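Local structure of probable molybdopterin-guanine dinucleotide biosynthesis protein A (Aquifex aeolicus, 2E8B) at residues K123-V128 and K143-K148; L134-G139 and A162-V167; C17-G22 and E48-V53. The protein probably transfers GMP from GTP to the molybdopterin form of the molybdenum cofactor, releasing diphosphate and yielding the guanine dinucleotide cofactor. One frame throughout, in Å; residues are numbered along the deposited sequence.

Contact 1 of 3, residues K123-V128 and K143-K148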
loop_
_atom_site.group_PDB
_atom_site.type_symbol
_atom_site.label_atom_id
_atom_site.label_comp_id
_atom_site.label_asym_id
_atom_site.label_seq_id
_atom_site.Cartn_x
_atom_site.Cartn_y
_atom_site.Cartn_z
ATOM N N LYS A 123 4.396 9.736 -11.855
ATOM C CA LYS A 123 3.859 10.051 -13.177
ATOM C C LYS A 123 2.549 9.275 -13.330
ATOM O O LYS A 123 2.467 8.103 -12.960
ATOM C CB LYS A 123 4.841 9.633 -14.276
ATOM C CG LYS A 123 6.048 10.548 -14.380
ATOM C CD LYS A 123 7.088 10.012 -15.355
ATOM C CE LYS A 123 8.204 11.029 -15.583
ATOM N NZ LYS A 123 7.672 12.228 -16.290
ATOM N N GLU A 124 1.528 9.932 -13.868
ATOM C CA GLU A 124 0.227 9.304 -14.071
ATOM C C GLU A 124 0.312 8.146 -15.070
ATOM O O GLU A 124 1.192 8.125 -15.925
ATOM C CB GLU A 124 -0.774 10.349 -14.566
ATOM C CG GLU A 124 -1.086 11.431 -13.538
ATOM C CD GLU A 124 -2.013 12.503 -14.079
ATOM O OE1 GLU A 124 -3.116 12.155 -14.548
ATOM O OE2 GLU A 124 -1.638 13.694 -14.035
ATOM N N PRO A 125 -0.608 7.167 -14.974
ATOM C CA PRO A 125 -1.695 7.092 -13.998
ATOM C C PRO A 125 -1.297 6.366 -12.717
ATOM O O PRO A 125 -1.985 6.463 -11.705
ATOM C CB PRO A 125 -2.780 6.342 -14.762
ATOM C CG PRO A 125 -1.985 5.348 -15.527
ATOM C CD PRO A 125 -0.800 6.159 -16.035
ATOM N N VAL A 126 -0.189 5.635 -12.783
ATOM C CA VAL A 126 0.325 4.876 -11.645
ATOM C C VAL A 126 1.844 4.812 -11.702
ATOM O O VAL A 126 2.426 4.674 -12.773
ATOM C CB VAL A 126 -0.180 3.419 -11.661
ATOM C CG1 VAL A 126 0.333 2.679 -10.428
ATOM C CG2 VAL A 126 -1.682 3.386 -11.729
ATOM N N SER A 127 2.481 4.919 -10.541
ATOM C CA SER A 127 3.931 4.813 -10.444
ATOM C C SER A 127 4.184 3.896 -9.263
ATOM O O SER A 127 3.775 4.192 -8.140
ATOM C CB SER A 127 4.577 6.179 -10.197
ATOM O OG SER A 127 4.551 6.962 -11.380
ATOM N N VAL A 128 4.832 2.770 -9.523
ATOM C CA VAL A 128 5.109 1.816 -8.466
ATOM C C VAL A 128 6.585 1.490 -8.383
ATOM O O VAL A 128 7.313 1.549 -9.380
ATOM C CB VAL A 128 4.324 0.507 -8.671
ATOM C CG1 VAL A 128 2.863 0.708 -8.295
ATOM C CG2 VAL A 128 4.440 0.063 -10.115
ATOM N N LYS A 143 -7.128 8.102 -8.710
ATOM C CA LYS A 143 -8.516 7.761 -8.440
ATOM C C LYS A 143 -9.255 7.502 -9.754
ATOM O O LYS A 143 -10.266 6.800 -9.782
ATOM C CB LYS A 143 -9.196 8.901 -7.676
ATOM C CG LYS A 143 -10.560 8.547 -7.123
ATOM C CD LYS A 143 -11.191 9.733 -6.421
ATOM C CE LYS A 143 -12.581 9.390 -5.914
ATOM N NZ LYS A 143 -12.550 8.342 -4.858
ATOM N N LYS A 144 -8.738 8.069 -10.839
ATOM C CA LYS A 144 -9.348 7.910 -12.155
ATOM C C LYS A 144 -9.348 6.461 -12.618
ATOM O O LYS A 144 -10.014 6.111 -13.589
ATOM C CB LYS A 144 -8.625 8.788 -13.182
ATOM C CG LYS A 144 -8.807 10.282 -12.943
ATOM C CD LYS A 144 -8.104 11.127 -13.999
ATOM C CE LYS A 144 -8.317 12.612 -13.739
ATOM N NZ LYS A 144 -7.691 13.471 -14.782
ATOM N N LEU A 145 -8.603 5.618 -11.912
ATOM C CA LEU A 145 -8.520 4.201 -12.247
ATOM C C LEU A 145 -9.674 3.404 -11.640
ATOM O O LEU A 145 -9.877 2.238 -11.973
ATOM C CB LEU A 145 -7.205 3.630 -11.725
ATOM C CG LEU A 145 -5.929 4.284 -12.240
ATOM C CD1 LEU A 145 -4.761 3.784 -11.426
ATOM C CD2 LEU A 145 -5.740 3.974 -13.714
ATOM N N LEU A 146 -10.428 4.039 -10.748
ATOM C CA LEU A 146 -11.539 3.372 -10.078
ATOM C C LEU A 146 -12.488 2.621 -11.014
ATOM O O LEU A 146 -12.813 1.462 -10.765
ATOM C CB LEU A 146 -12.324 4.381 -9.237
ATOM C CG LEU A 146 -13.314 3.792 -8.235
ATOM C CD1 LEU A 146 -12.628 2.747 -7.361
ATOM C CD2 LEU A 146 -13.876 4.911 -7.381
ATOM N N GLU A 147 -12.929 3.271 -12.085
ATOM C CA GLU A 147 -13.841 2.632 -13.031
ATOM C C GLU A 147 -13.273 1.341 -13.618
ATOM O O GLU A 147 -13.968 0.325 -13.703
ATOM C CB GLU A 147 -14.184 3.594 -14.172
ATOM C CG GLU A 147 -14.992 2.951 -15.290
ATOM C CD GLU A 147 -15.402 3.942 -16.364
ATOM O OE1 GLU A 147 -14.509 4.569 -16.976
ATOM O OE2 GLU A 147 -16.619 4.093 -16.599
ATOM N N LYS A 148 -12.009 1.389 -14.030
ATOM C CA LYS A 148 -11.344 0.231 -14.619
ATOM C C LYS A 148 -11.115 -0.889 -13.611
ATOM O O LYS A 148 -11.300 -2.063 -13.926
ATOM C CB LYS A 148 -10.002 0.647 -15.227
ATOM C CG LYS A 148 -10.123 1.421 -16.535
ATOM C CD LYS A 148 -9.893 0.523 -17.750
ATOM C CE LYS A 148 -10.878 -0.633 -17.810
ATOM N NZ LYS A 148 -10.642 -1.482 -19.011
#
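Where the chain enters strand 126-130 of the central mixed sheet, Pro125 and Val126 meet Leu145, the one residue of 143-148 that packs against them. Leu145 does this with both ends of its forked side chain. Its CD2 lies 3.9 Å from Pro125 CB, at the side of the proline ring. Its CD1 is 3.9 Å from the backbone atom Pro125 O and is turned to the CG2 methyl of Val126. The model brings those two methyls too close for real carbons, so their exact spacing is doubtful. The first torsion of Leu145 (chi1 -58°) sets CG opposite its carbonyl carbon, and the fork then extends toward the strand. No hydrogen bond joins the two segments. The packing is apolar and small, with 136 Å² buried in all. It belongs to the alpha/beta fold of a MobA-like, GT-A-type nucleotidyltransferase domain, at a point where a sheet strand starts and the chain runs into helix 146-154. The Glu124-Pro125 peptide before the strand is cis. Around it Lys123 N donates to Ser127 OG over 2.8 Å, at an N-H...O angle of 155°, which ties the two sides of the bend together. On the other segment, Leu146 N bonds to Lys143 O at 2.9 Å. At the outer edge Glu124 OE1 and Lys144 NZ are 4.8 Å apart. They are not in contact, though their opposite charges could attract weakly. Asn170 ND2, on the neighbouring strand 170-173, bonds to Glu124 O. Helix 160-167 closes the hydrophobic patch, with Val167 on Leu145 and Leu164 on Val126.

Contact 2 of 3, residues L134-G139 and A162-V167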
loop_
_atom_site.group_PDB
_atom_site.type_symbol
_atom_site.label_atom_id
_atom_site.label_comp_id
_atom_site.label_asym_id
_atom_site.label_seq_id
_atom_site.Cartn_x
_atom_site.Cartn_y
_atom_site.Cartn_z
ATOM N N LEU A 134 8.251 -6.269 -8.956
ATOM C CA LEU A 134 7.399 -5.104 -9.166
ATOM C C LEU A 134 6.552 -4.979 -7.899
ATOM O O LEU A 134 5.766 -5.873 -7.577
ATOM C CB LEU A 134 6.486 -5.308 -10.376
ATOM C CG LEU A 134 5.548 -4.133 -10.669
ATOM C CD1 LEU A 134 6.370 -2.924 -11.106
ATOM C CD2 LEU A 134 4.546 -4.519 -11.749
ATOM N N HIS A 135 6.721 -3.884 -7.171
ATOM C CA HIS A 135 5.958 -3.695 -5.953
ATOM C C HIS A 135 4.658 -2.965 -6.215
ATOM O O HIS A 135 4.566 -1.750 -6.065
ATOM C CB HIS A 135 6.813 -2.962 -4.928
ATOM C CG HIS A 135 8.068 -3.699 -4.594
ATOM N ND1 HIS A 135 9.242 -3.532 -5.296
ATOM C CD2 HIS A 135 8.300 -4.691 -3.704
ATOM C CE1 HIS A 135 10.142 -4.391 -4.854
ATOM N NE2 HIS A 135 9.594 -5.107 -3.889
ATOM N N THR A 136 3.652 -3.741 -6.606
ATOM C CA THR A 136 2.332 -3.225 -6.931
ATOM C C THR A 136 1.674 -2.458 -5.801
ATOM O O THR A 136 0.811 -1.611 -6.042
ATOM C CB THR A 136 1.383 -4.359 -7.328
ATOM O OG1 THR A 136 1.286 -5.290 -6.246
ATOM C CG2 THR A 136 1.892 -5.071 -8.567
ATOM N N LEU A 137 2.079 -2.749 -4.570
ATOM C CA LEU A 137 1.488 -2.073 -3.422
ATOM C C LEU A 137 2.384 -1.039 -2.749
ATOM O O LEU A 137 2.252 -0.782 -1.550
ATOM C CB LEU A 137 1.009 -3.103 -2.396
ATOM C CG LEU A 137 0.036 -4.148 -2.966
ATOM C CD1 LEU A 137 -0.392 -5.122 -1.868
ATOM C CD2 LEU A 137 -1.180 -3.449 -3.557
ATOM N N VAL A 138 3.309 -0.473 -3.522
ATOM C CA VAL A 138 4.188 0.591 -3.045
ATOM C C VAL A 138 4.242 1.605 -4.180
ATOM O O VAL A 138 5.062 1.508 -5.096
ATOM C CB VAL A 138 5.624 0.107 -2.724
ATOM C CG1 VAL A 138 6.487 1.296 -2.305
ATOM C CG2 VAL A 138 5.596 -0.926 -1.596
ATOM N N GLY A 139 3.330 2.568 -4.140
ATOM C CA GLY A 139 3.311 3.562 -5.191
ATOM C C GLY A 139 2.154 4.528 -5.103
ATOM O O GLY A 139 1.398 4.542 -4.131
ATOM N N ALA A 162 -2.474 -7.663 -14.315
ATOM C CA ALA A 162 -3.324 -7.486 -15.490
ATOM C C ALA A 162 -3.925 -6.089 -15.486
ATOM O O ALA A 162 -4.042 -5.446 -16.529
ATOM C CB ALA A 162 -4.432 -8.540 -15.501
ATOM N N LEU A 163 -4.312 -5.625 -14.306
ATOM C CA LEU A 163 -4.881 -4.290 -14.170
ATOM C C LEU A 163 -3.874 -3.252 -14.651
ATOM O O LEU A 163 -4.206 -2.376 -15.449
ATOM C CB LEU A 163 -5.233 -4.001 -12.710
ATOM C CG LEU A 163 -5.585 -2.545 -12.382
ATOM C CD1 LEU A 163 -6.937 -2.172 -13.006
ATOM C CD2 LEU A 163 -5.641 -2.362 -10.865
ATOM N N LEU A 164 -2.643 -3.363 -14.160
ATOM C CA LEU A 164 -1.597 -2.418 -14.516
ATOM C C LEU A 164 -1.238 -2.446 -16.000
ATOM O O LEU A 164 -0.962 -1.402 -16.586
ATOM C CB LEU A 164 -0.359 -2.652 -13.648
ATOM C CG LEU A 164 -0.546 -2.277 -12.170
ATOM C CD1 LEU A 164 0.762 -2.507 -11.429
ATOM C CD2 LEU A 164 -0.967 -0.825 -12.038
ATOM N N LYS A 165 -1.239 -3.626 -16.613
ATOM C CA LYS A 165 -0.946 -3.699 -18.042
ATOM C C LYS A 165 -2.079 -3.019 -18.809
ATOM O O LYS A 165 -1.855 -2.364 -19.827
ATOM C CB LYS A 165 -0.818 -5.154 -18.494
ATOM C CG LYS A 165 0.484 -5.797 -18.073
ATOM C CD LYS A 165 0.664 -7.148 -18.735
ATOM C CE LYS A 165 2.111 -7.596 -18.655
ATOM N NZ LYS A 165 2.330 -8.883 -19.374
ATOM N N ASP A 166 -3.295 -3.158 -18.297
ATOM C CA ASP A 166 -4.465 -2.568 -18.932
ATOM C C ASP A 166 -4.418 -1.042 -18.891
ATOM O O ASP A 166 -4.457 -0.381 -19.929
ATOM C CB ASP A 166 -5.734 -3.069 -18.228
ATOM C CG ASP A 166 -7.007 -2.647 -18.934
ATOM O OD1 ASP A 166 -6.926 -1.936 -19.958
ATOM O OD2 ASP A 166 -8.098 -3.034 -18.457
ATOM N N VAL A 167 -4.311 -0.488 -17.688
ATOM C CA VAL A 167 -4.303 0.960 -17.507
ATOM C C VAL A 167 -2.971 1.646 -17.789
ATOM O O VAL A 167 -2.936 2.853 -18.047
ATOM C CB VAL A 167 -4.752 1.332 -16.079
ATOM C CG1 VAL A 167 -6.115 0.724 -15.793
ATOM C CG2 VAL A 167 -3.731 0.842 -15.064
#
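Leu164 of helix 160-167 packs on Leu134 and Thr136, while Leu163 and Val167 of the same helix are directed toward helix 146-154. Ala162 comes first; its carbonyl O accepts from Asp166 N at 3.0 Å in regular helical fashion. Leu163 follows and packs on Ile149 and Arg152. Leu164 then points to the sheet side. A chi1 of -69° puts its CG beside the backbone N and leaves CD1 facing the corner, so CD1 is the branch that touches. CD1 lies 4.0 Å from Thr136 CG2 and 4.3 Å from Leu134 CD2. This is helix-on-sheet packing in a nucleotidyltransferase domain of the GT-A clan, at the corner the chain turns through 136-139. The corner includes a type I beta turn from His135 to Val138, closed by Val138 N to His135 O at 3.1 Å. An inverse gamma turn centred on His135 overlaps its start, with a weak bond from Thr136 N to Leu134 O. Thr136 O also accepts from Tyr141 OH, and the Thr136 side chain is about 8 Å from that of Leu20, a predicted GTP-binding residue. Further along the helix, Asp166 forms salt bridges with Arg152 and Lys148. Val167 N bonds to Leu163 O at 2.9 Å, and the Val167 side chain packs on Lys148.

Contact 3 of 3, residues C17-G22 and E48-V53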
loop_
_atom_site.group_PDB
_atom_site.type_symbol
_atom_site.label_atom_id
_atom_site.label_comp_id
_atom_site.label_asym_id
_atom_site.label_seq_id
_atom_site.Cartn_x
_atom_site.Cartn_y
_atom_site.Cartn_z
ATOM N N CYS A 17 -2.240 8.720 2.268
ATOM C CA CYS A 17 -1.699 7.387 2.047
ATOM C C CYS A 17 -2.597 6.323 2.665
ATOM O O CYS A 17 -3.160 6.517 3.746
ATOM C CB CYS A 17 -0.299 7.291 2.660
ATOM S SG CYS A 17 0.534 5.677 2.558
ATOM N N TYR A 18 -2.714 5.194 1.975
ATOM C CA TYR A 18 -3.517 4.079 2.447
ATOM C C TYR A 18 -2.602 2.899 2.712
ATOM O O TYR A 18 -1.898 2.448 1.819
ATOM C CB TYR A 18 -4.555 3.703 1.399
ATOM C CG TYR A 18 -5.605 4.760 1.244
ATOM C CD1 TYR A 18 -5.398 5.843 0.399
ATOM C CD2 TYR A 18 -6.778 4.718 1.999
ATOM C CE1 TYR A 18 -6.323 6.867 0.308
ATOM C CE2 TYR A 18 -7.719 5.738 1.916
ATOM C CZ TYR A 18 -7.481 6.810 1.068
ATOM O OH TYR A 18 -8.392 7.826 0.975
ATOM N N VAL A 19 -2.601 2.429 3.955
ATOM C CA VAL A 19 -1.784 1.292 4.347
ATOM C C VAL A 19 -2.692 0.075 4.307
ATOM O O VAL A 19 -3.681 0.004 5.039
ATOM C CB VAL A 19 -1.214 1.481 5.770
ATOM C CG1 VAL A 19 -0.461 0.234 6.201
ATOM C CG2 VAL A 19 -0.298 2.693 5.803
ATOM N N LEU A 20 -2.359 -0.876 3.440
ATOM C CA LEU A 20 -3.164 -2.081 3.272
ATOM C C LEU A 20 -2.851 -3.154 4.311
ATOM O O LEU A 20 -1.755 -3.707 4.331
ATOM C CB LEU A 20 -2.964 -2.644 1.858
ATOM C CG LEU A 20 -3.167 -1.634 0.725
ATOM C CD1 LEU A 20 -3.033 -2.325 -0.628
ATOM C CD2 LEU A 20 -4.545 -1.000 0.850
ATOM N N ALA A 21 -3.831 -3.447 5.162
ATOM C CA ALA A 21 -3.674 -4.445 6.219
ATOM C C ALA A 21 -4.228 -5.822 5.858
ATOM O O ALA A 21 -3.944 -6.802 6.548
ATOM C CB ALA A 21 -4.330 -3.949 7.497
ATOM N N GLY A 22 -5.034 -5.888 4.802
ATOM C CA GLY A 22 -5.602 -7.156 4.364
ATOM C C GLY A 22 -6.757 -7.742 5.167
ATOM O O GLY A 22 -7.443 -7.061 5.924
ATOM N N GLU A 48 3.604 4.440 11.021
ATOM C CA GLU A 48 4.337 5.582 11.543
ATOM C C GLU A 48 5.199 6.205 10.446
ATOM O O GLU A 48 5.310 7.423 10.355
ATOM C CB GLU A 48 5.191 5.150 12.736
ATOM C CG GLU A 48 4.350 4.557 13.858
ATOM C CD GLU A 48 5.123 4.359 15.145
ATOM O OE1 GLU A 48 6.142 3.636 15.127
ATOM O OE2 GLU A 48 4.707 4.927 16.177
ATOM N N THR A 49 5.796 5.371 9.604
ATOM C CA THR A 49 6.611 5.873 8.509
ATOM C C THR A 49 5.736 6.720 7.584
ATOM O O THR A 49 6.120 7.813 7.173
ATOM C CB THR A 49 7.228 4.718 7.702
ATOM O OG1 THR A 49 8.151 4.003 8.532
ATOM C CG2 THR A 49 7.961 5.251 6.479
ATOM N N ALA A 50 4.549 6.217 7.268
ATOM C CA ALA A 50 3.631 6.937 6.397
ATOM C C ALA A 50 3.249 8.286 7.010
ATOM O O ALA A 50 3.239 9.311 6.329
ATOM C CB ALA A 50 2.384 6.101 6.156
ATOM N N LYS A 51 2.935 8.284 8.302
ATOM C CA LYS A 51 2.549 9.521 8.972
ATOM C C LYS A 51 3.657 10.565 8.962
ATOM O O LYS A 51 3.380 11.757 9.090
ATOM C CB LYS A 51 2.117 9.245 10.414
ATOM C CG LYS A 51 0.673 8.777 10.553
ATOM C CD LYS A 51 -0.332 9.928 10.738
ATOM C CE LYS A 51 -0.454 10.853 9.525
ATOM N NZ LYS A 51 0.475 12.013 9.574
ATOM N N SER A 52 4.905 10.132 8.812
ATOM C CA SER A 52 6.018 11.079 8.794
ATOM C C SER A 52 6.107 11.780 7.442
ATOM O O SER A 52 6.794 12.790 7.300
ATOM C CB SER A 52 7.349 10.377 9.103
ATOM O OG SER A 52 7.813 9.567 8.032
ATOM N N VAL A 53 5.386 11.249 6.462
ATOM C CA VAL A 53 5.383 11.809 5.115
ATOM C C VAL A 53 4.055 12.439 4.676
ATOM O O VAL A 53 4.051 13.448 3.965
ATOM C CB VAL A 53 5.766 10.725 4.075
ATOM C CG1 VAL A 53 5.575 11.255 2.658
ATOM C CG2 VAL A 53 7.206 10.291 4.287
#
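Across 17-22 and 48-53 the CA atoms come closest at Cys17 and Ala50, 6.9 Å apart. The Ala50 methyl is the meeting point for two side chains of the strand. Cys17 SG lies 4.1 Å from Ala50 CB, and Val19 CG2 lies 4.4 Å from the same carbon. With CB of Cys17 directed at the helix and SG anti to the backbone N (chi1 177°), the sulfur reaches the Ala50 methyl. Cys17 and Val19 both point to the helix, while Tyr18 between them points away, and its ring meets that of Tyr58. With only a methyl on Ala50, the helix can sit close to the sheet. All three touching residues are buried, and no hydrogen bond crosses. Beside Ala50, Ser52 bonds back to Thr49. Its OG donates to Thr49 O over 2.6 Å, meeting the C=O at 134° and tilted 17° from the carbonyl plane. Ser52 N bonds to the same Thr49 O at 3.1 Å, so two donors grip this one oxygen. Val53 N in turn bonds to Ala50 O at 2.9 Å. Val53 then packs toward helix 112-120, on Leu116 and Leu119. Ala50 also touches Val57 of strand 56-61, and Cys17 touches Phe54 in the link to that strand. Further along 17-22, Leu20, Ala21 and Gly22 are predicted to bind GTP. Gly22 has a positive phi, a backbone shape that suits glycine. The strand is thus packed on the helix at Cys17 and Val19 and carries part of the predicted GTP site in its later residues. This is the first beta-alpha-beta unit of a Rossmann-like nucleotidyltransferase fold, made by strand 16-22, helix 32-51 and the parallel strand 56-61.

All three contacts reach the same mixed sheet and lie within one MobA-like nucleotidyltransferase domain. Contact 3 comes first in the chain and closes before the others open. The segments of contacts 1 and 2 then alternate, so these two are interlaced. Their centres are 9 Å apart and they touch directly: Pro125 CG packs on Val167 O at 3.7 Å. Contact 3 is about 18 Å from contact 2 and 19 Å from contact 1, centre to centre. It touches contact 2 through Leu137 CD2 and Leu20 CD1, 3.6 Å apart. The corner of contact 2 therefore adjoins the predicted GTP-binding strand. Contact 1 does not touch contact 3; their nearest atoms are about 7 Å apart.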